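PDB 6Z34: CymD from Pseudomonas putida, which forms an outer-membrane channel of the FadL family that probably takes up monoaromatic hydrocarbons by lateral diffusion, feeding their biodegradation. Local coordinates for residues A[82-87]-A[99-104]; A[136-141]-A[158-163]. All coordinates share one frame; numbering follows the deposited sequence.

Contact 1: residues A[82-87]-A[99-104]; sequences APELSL and GAFASD
Antiparallel pairing of 82-87 with 99-104 joins the two arms of a beta hairpin in the wall of the FadL-type barrel. Leu85 and Ala100 form the hydrogen-bonded pair: Leu85 N reaches Ala100 O at 2.9 Å, and Ala100 N returns a bond to Leu85 O. Further along, Ala102 N gives a longer, more bent bond to Pro83 O (3.3 Å, 144° at the hydrogen). On the barrel's outer face, Leu85 CB packs by Ala100 CB, and Pro83 CD lies against Ala102 CB at 4.1 Å. Glu84 and Phe101 face the interior as a non-hydrogen-bonded pair. The first torsion of Phe101 sets CG anti to the carbonyl carbon (chi1 -65°) and lays the ring beside Glu84, within reach of Ser86 CB, while Met31 and Pro140 touch it from outside the pair. A serine in place of Phe101 would probably open a gap between Glu84 and these neighbours and let the carboxylate turn more freely. Where the two side chains meet, the Glu84 carboxylate stands at 79° to the ring, and its OE1 lies in the ring plane at the edge, 3.6 Å from Phe101 CD2.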
loop_
_atom_site.group_PDB
_atom_site.type_symbol
_atom_site.label_atom_id
_atom_site.label_comp_id
_atom_site.label_asym_id
_atom_site.label_seq_id
_atom_site.Cartn_x
_atom_site.Cartn_y
_atom_site.Cartn_z
ATOM N N ALA A 82 -7.940 -0.239 -7.851
ATOM C CA ALA A 82 -7.990 0.118 -6.435
ATOM C C ALA A 82 -8.861 1.353 -6.246
ATOM O O ALA A 82 -8.422 2.472 -6.563
ATOM C CB ALA A 82 -6.580 0.381 -5.909
ATOM N N PRO A 83 -10.093 1.210 -5.755
ATOM C CA PRO A 83 -10.957 2.381 -5.541
ATOM C C PRO A 83 -10.608 3.143 -4.271
ATOM O O PRO A 83 -10.040 2.603 -3.316
ATOM C CB PRO A 83 -12.361 1.778 -5.424
ATOM C CG PRO A 83 -12.143 0.314 -5.091
ATOM C CD PRO A 83 -10.828 -0.068 -5.680
ATOM N N GLU A 84 -10.981 4.427 -4.277
ATOM C CA GLU A 84 -10.819 5.302 -3.126
ATOM C C GLU A 84 -12.068 6.150 -2.958
ATOM O O GLU A 84 -12.529 6.776 -3.915
ATOM C CB GLU A 84 -9.594 6.221 -3.255
ATOM C CG GLU A 84 -8.339 5.567 -3.799
ATOM C CD GLU A 84 -7.170 6.535 -3.888
ATOM O OE1 GLU A 84 -6.122 6.261 -3.268
ATOM O OE2 GLU A 84 -7.303 7.571 -4.572
ATOM N N LEU A 85 -12.576 6.188 -1.730
ATOM C CA LEU A 85 -13.757 6.938 -1.328
ATOM C C LEU A 85 -13.369 7.908 -0.227
ATOM O O LEU A 85 -12.679 7.514 0.715
ATOM C CB LEU A 85 -14.849 6.000 -0.784
ATOM C CG LEU A 85 -15.176 4.824 -1.689
ATOM C CD1 LEU A 85 -16.254 3.952 -1.085
ATOM C CD2 LEU A 85 -15.626 5.405 -3.000
ATOM N N SER A 86 -13.866 9.154 -0.295
ATOM C CA SER A 86 -13.606 10.086 0.798
ATOM C C SER A 86 -14.760 11.045 1.027
ATOM O O SER A 86 -15.414 11.511 0.088
ATOM C CB SER A 86 -12.308 10.900 0.580
ATOM O OG SER A 86 -12.209 11.410 -0.739
ATOM N N LEU A 87 -14.961 11.352 2.304
ATOM C CA LEU A 87 -15.898 12.357 2.780
ATOM C C LEU A 87 -15.136 13.219 3.776
ATOM O O LEU A 87 -14.679 12.714 4.805
ATOM C CB LEU A 87 -17.122 11.712 3.450
ATOM C CG LEU A 87 -18.104 12.769 3.973
ATOM C CD1 LEU A 87 -18.446 13.682 2.816
ATOM C CD2 LEU A 87 -19.379 12.161 4.592
ATOM N N GLY A 99 -12.776 7.729 5.085
ATOM C CA GLY A 99 -12.733 7.221 3.731
ATOM C C GLY A 99 -12.419 5.741 3.685
ATOM O O GLY A 99 -12.347 5.059 4.711
ATOM N N ALA A 100 -12.259 5.248 2.466
ATOM C CA ALA A 100 -11.890 3.856 2.238
ATOM C C ALA A 100 -10.903 3.854 1.091
ATOM O O ALA A 100 -11.253 4.259 -0.025
ATOM C CB ALA A 100 -13.098 2.985 1.922
ATOM N N PHE A 101 -9.677 3.417 1.384
ATOM C CA PHE A 101 -8.561 3.447 0.454
ATOM C C PHE A 101 -8.057 2.020 0.284
ATOM O O PHE A 101 -7.641 1.382 1.258
ATOM C CB PHE A 101 -7.444 4.359 0.969
ATOM C CG PHE A 101 -7.832 5.797 1.051
ATOM C CD1 PHE A 101 -8.543 6.281 2.137
ATOM C CD2 PHE A 101 -7.494 6.676 0.033
ATOM C CE1 PHE A 101 -8.909 7.626 2.203
ATOM C CE2 PHE A 101 -7.859 8.028 0.104
ATOM C CZ PHE A 101 -8.573 8.486 1.184
ATOM N N ALA A 102 -8.090 1.531 -0.943
ATOM C CA ALA A 102 -7.766 0.155 -1.253
ATOM C C ALA A 102 -6.473 0.108 -2.041
ATOM O O ALA A 102 -6.163 1.023 -2.813
ATOM C CB ALA A 102 -8.896 -0.510 -2.051
ATOM N N SER A 103 -5.709 -0.956 -1.822
ATOM C CA SER A 103 -4.549 -1.256 -2.643
ATOM C C SER A 103 -4.585 -2.725 -3.023
ATOM O O SER A 103 -5.004 -3.575 -2.230
ATOM C CB SER A 103 -3.233 -0.899 -1.931
ATOM O OG SER A 103 -2.906 -1.829 -0.921
ATOM N N ASP A 104 -4.141 -3.005 -4.248
ATOM C CA ASP A 104 -4.202 -4.313 -4.880
ATOM C C ASP A 104 -2.916 -4.513 -5.664
ATOM O O ASP A 104 -2.425 -3.578 -6.306
ATOM C CB ASP A 104 -5.413 -4.402 -5.824
ATOM C CG ASP A 104 -5.953 -5.814 -5.982
ATOM O OD1 ASP A 104 -5.297 -6.776 -5.529
ATOM O OD2 ASP A 104 -7.047 -5.957 -6.583
#

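Contact 2: residues A[136-141]-A[158-163]; sequences VLRIPF and DAVWTS
Arg138 grips Asp158 side-on across the strand pair 136-141 and 158-163, NE and NH2 both donating to the single oxygen OD2, each at 3.1 Å. This salt bridge lies close to the guanidinium plane but meets OD2 on its anti side, with the two flat groups turned 79° apart. After an extended chi2, a bend at chi3 (64°) brings the guanidinium round to the aspartate. Val160 covers one face of that group, CG2 standing 3.9 Å from Arg138 NH2, and its other methyl, CG1, meets Val136 CG1. The second carboxylate oxygen, Asp158 OD1, rests against Pro140 CB.

The backbone beneath is an antiparallel ladder. Leu137 and Trp161 bond to each other twice, N to O, at 2.8 Å, and Ile139 and Ala159 do the same, Ile139 N to Ala159 O at 2.7 Å and Ala159 N to Ile139 O at 3.0 Å. On the outer face, Leu137 CB comes to the edge of the Trp161 ring at CE3, and the Phe141 ring turns its edge to Ala159 CB.

A second shell holds the buried charges: Arg223 forms another salt bridge to Asp158 OD2, and Thr244 OG1 bonds Arg138 NH2, while Met31 and Met278 touch the arginine. Outside, Trp161 NE1 bonds Asp216. The hairpin 131-146/151-171 is thus flanked in the barrel wall by strand 94-107 beside Arg138 and strand 198-229 beside Asp158, with strand 234-259 packing on Val160 and Thr162.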
loop_
_atom_site.group_PDB
_atom_site.type_symbol
_atom_site.label_atom_id
_atom_site.label_comp_id
_atom_site.label_asym_id
_atom_site.label_seq_id
_atom_site.Cartn_x
_atom_site.Cartn_y
_atom_site.Cartn_z
ATOM N N VAL A 136 -5.136 -4.566 0.689
ATOM C CA VAL A 136 -5.238 -3.789 1.920
ATOM C C VAL A 136 -6.285 -2.699 1.722
ATOM O O VAL A 136 -6.157 -1.852 0.826
ATOM C CB VAL A 136 -3.890 -3.182 2.345
ATOM C CG1 VAL A 136 -4.049 -2.346 3.638
ATOM C CG2 VAL A 136 -2.833 -4.289 2.520
ATOM N N LEU A 137 -7.330 -2.738 2.536
ATOM C CA LEU A 137 -8.346 -1.704 2.574
ATOM C C LEU A 137 -8.153 -0.929 3.870
ATOM O O LEU A 137 -8.282 -1.502 4.959
ATOM C CB LEU A 137 -9.748 -2.309 2.510
ATOM C CG LEU A 137 -10.854 -1.256 2.626
ATOM C CD1 LEU A 137 -10.907 -0.381 1.375
ATOM C CD2 LEU A 137 -12.189 -1.920 2.893
ATOM N N ARG A 138 -7.848 0.363 3.759
ATOM C CA ARG A 138 -7.635 1.209 4.927
ATOM C C ARG A 138 -8.798 2.183 5.063
ATOM O O ARG A 138 -9.197 2.850 4.095
ATOM C CB ARG A 138 -6.279 1.928 4.842
ATOM C CG ARG A 138 -5.164 0.972 4.411
ATOM C CD ARG A 138 -3.738 1.566 4.512
ATOM N NE ARG A 138 -3.409 1.855 5.895
ATOM C CZ ARG A 138 -2.389 1.341 6.571
ATOM N NH1 ARG A 138 -1.534 0.493 5.981
ATOM N NH2 ARG A 138 -2.231 1.694 7.852
ATOM N N ILE A 139 -9.386 2.213 6.251
ATOM C CA ILE A 139 -10.560 3.035 6.498
ATOM C C ILE A 139 -10.176 4.057 7.555
ATOM O O ILE A 139 -10.294 3.766 8.752
ATOM C CB ILE A 139 -11.765 2.192 6.948
ATOM C CG1 ILE A 139 -12.069 1.099 5.919
ATOM C CG2 ILE A 139 -12.986 3.099 7.201
ATOM C CD1 ILE A 139 -13.180 0.130 6.362
ATOM N N PRO A 140 -9.708 5.243 7.160
ATOM C CA PRO A 140 -9.259 6.236 8.141
ATOM C C PRO A 140 -10.405 6.969 8.799
ATOM O O PRO A 140 -11.452 7.211 8.196
ATOM C CB PRO A 140 -8.428 7.209 7.300
ATOM C CG PRO A 140 -9.088 7.143 5.954
ATOM C CD PRO A 140 -9.451 5.683 5.776
ATOM N N PHE A 141 -10.192 7.303 10.069
ATOM C CA PHE A 141 -10.998 8.289 10.784
ATOM C C PHE A 141 -10.032 9.403 11.136
ATOM O O PHE A 141 -9.068 9.179 11.875
ATOM C CB PHE A 141 -11.677 7.689 12.013
ATOM C CG PHE A 141 -12.479 6.449 11.701
ATOM C CD1 PHE A 141 -11.849 5.215 11.555
ATOM C CD2 PHE A 141 -13.852 6.515 11.520
ATOM C CE1 PHE A 141 -12.570 4.075 11.253
ATOM C CE2 PHE A 141 -14.579 5.378 11.218
ATOM C CZ PHE A 141 -13.931 4.152 11.078
ATOM N N ASP A 158 -6.613 4.319 11.406
ATOM C CA ASP A 158 -7.117 3.416 10.377
ATOM C C ASP A 158 -7.675 2.140 10.993
ATOM O O ASP A 158 -7.005 1.493 11.807
ATOM C CB ASP A 158 -6.028 3.027 9.380
ATOM C CG ASP A 158 -5.352 4.206 8.731
ATOM O OD1 ASP A 158 -5.811 5.370 8.894
ATOM O OD2 ASP A 158 -4.350 3.939 8.021
ATOM N N ALA A 159 -8.897 1.778 10.591
ATOM C CA ALA A 159 -9.296 0.375 10.583
ATOM C C ALA A 159 -8.797 -0.214 9.274
ATOM O O ALA A 159 -8.962 0.400 8.210
ATOM C CB ALA A 159 -10.807 0.213 10.692
ATOM N N VAL A 160 -8.162 -1.378 9.352
ATOM C CA VAL A 160 -7.385 -1.926 8.245
ATOM C C VAL A 160 -7.847 -3.357 8.020
ATOM O O VAL A 160 -7.796 -4.185 8.939
ATOM C CB VAL A 160 -5.864 -1.892 8.526
ATOM C CG1 VAL A 160 -5.080 -2.579 7.407
ATOM C CG2 VAL A 160 -5.352 -0.440 8.819
ATOM N N TRP A 161 -8.289 -3.652 6.807
ATOM C CA TRP A 161 -8.622 -5.011 6.416
ATOM C C TRP A 161 -7.564 -5.488 5.428
ATOM O O TRP A 161 -7.379 -4.881 4.363
ATOM C CB TRP A 161 -10.023 -5.090 5.807
ATOM C CG TRP A 161 -10.388 -6.498 5.418
ATOM C CD1 TRP A 161 -10.588 -7.555 6.265
ATOM C CD2 TRP A 161 -10.568 -7.006 4.094
ATOM N NE1 TRP A 161 -10.876 -8.684 5.547
ATOM C CE2 TRP A 161 -10.877 -8.379 4.213
ATOM C CE3 TRP A 161 -10.509 -6.435 2.820
ATOM C CZ2 TRP A 161 -11.123 -9.194 3.106
ATOM C CZ3 TRP A 161 -10.748 -7.237 1.721
ATOM C CH2 TRP A 161 -11.059 -8.607 1.871
ATOM N N THR A 162 -6.865 -6.562 5.785
ATOM C CA THR A 162 -5.798 -7.127 4.971
ATOM C C THR A 162 -6.234 -8.488 4.458
ATOM O O THR A 162 -6.701 -9.322 5.241
ATOM C CB THR A 162 -4.516 -7.291 5.785
ATOM O OG1 THR A 162 -4.082 -6.016 6.225
ATOM C CG2 THR A 162 -3.428 -7.943 4.949
ATOM N N SER A 163 -6.058 -8.723 3.163
ATOM C CA SER A 163 -6.414 -9.994 2.545
ATOM C C SER A 163 -5.266 -10.451 1.654
ATOM O O SER A 163 -4.732 -9.651 0.879
ATOM C CB SER A 163 -7.702 -9.848 1.731
ATOM O OG SER A 163 -8.246 -11.098 1.357
#

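Contacts 1 and 2 lie in successive hairpins of the same barrel wall, centred about 9 Å apart. Contact 1 closes before contact 2 opens, giving the strand order 80-91, 94-107, 131-146, 151-171, each antiparallel to the next. The two middle strands knit the hairpins together: Phe101 O lies 2.7 Å from Arg138 N and Ser103 N 2.8 Å from Val136 O, both probable hydrogen bonds, while Gly99 O packs against Pro140 and Ile139. The inward-facing rows of the two hairpins run on into each other. Together the four segments make a continuous patch of wall, with charged and polar side chains set among apolar ones on its inner face and largely apolar residues outside, consistent with a membrane-embedded channel.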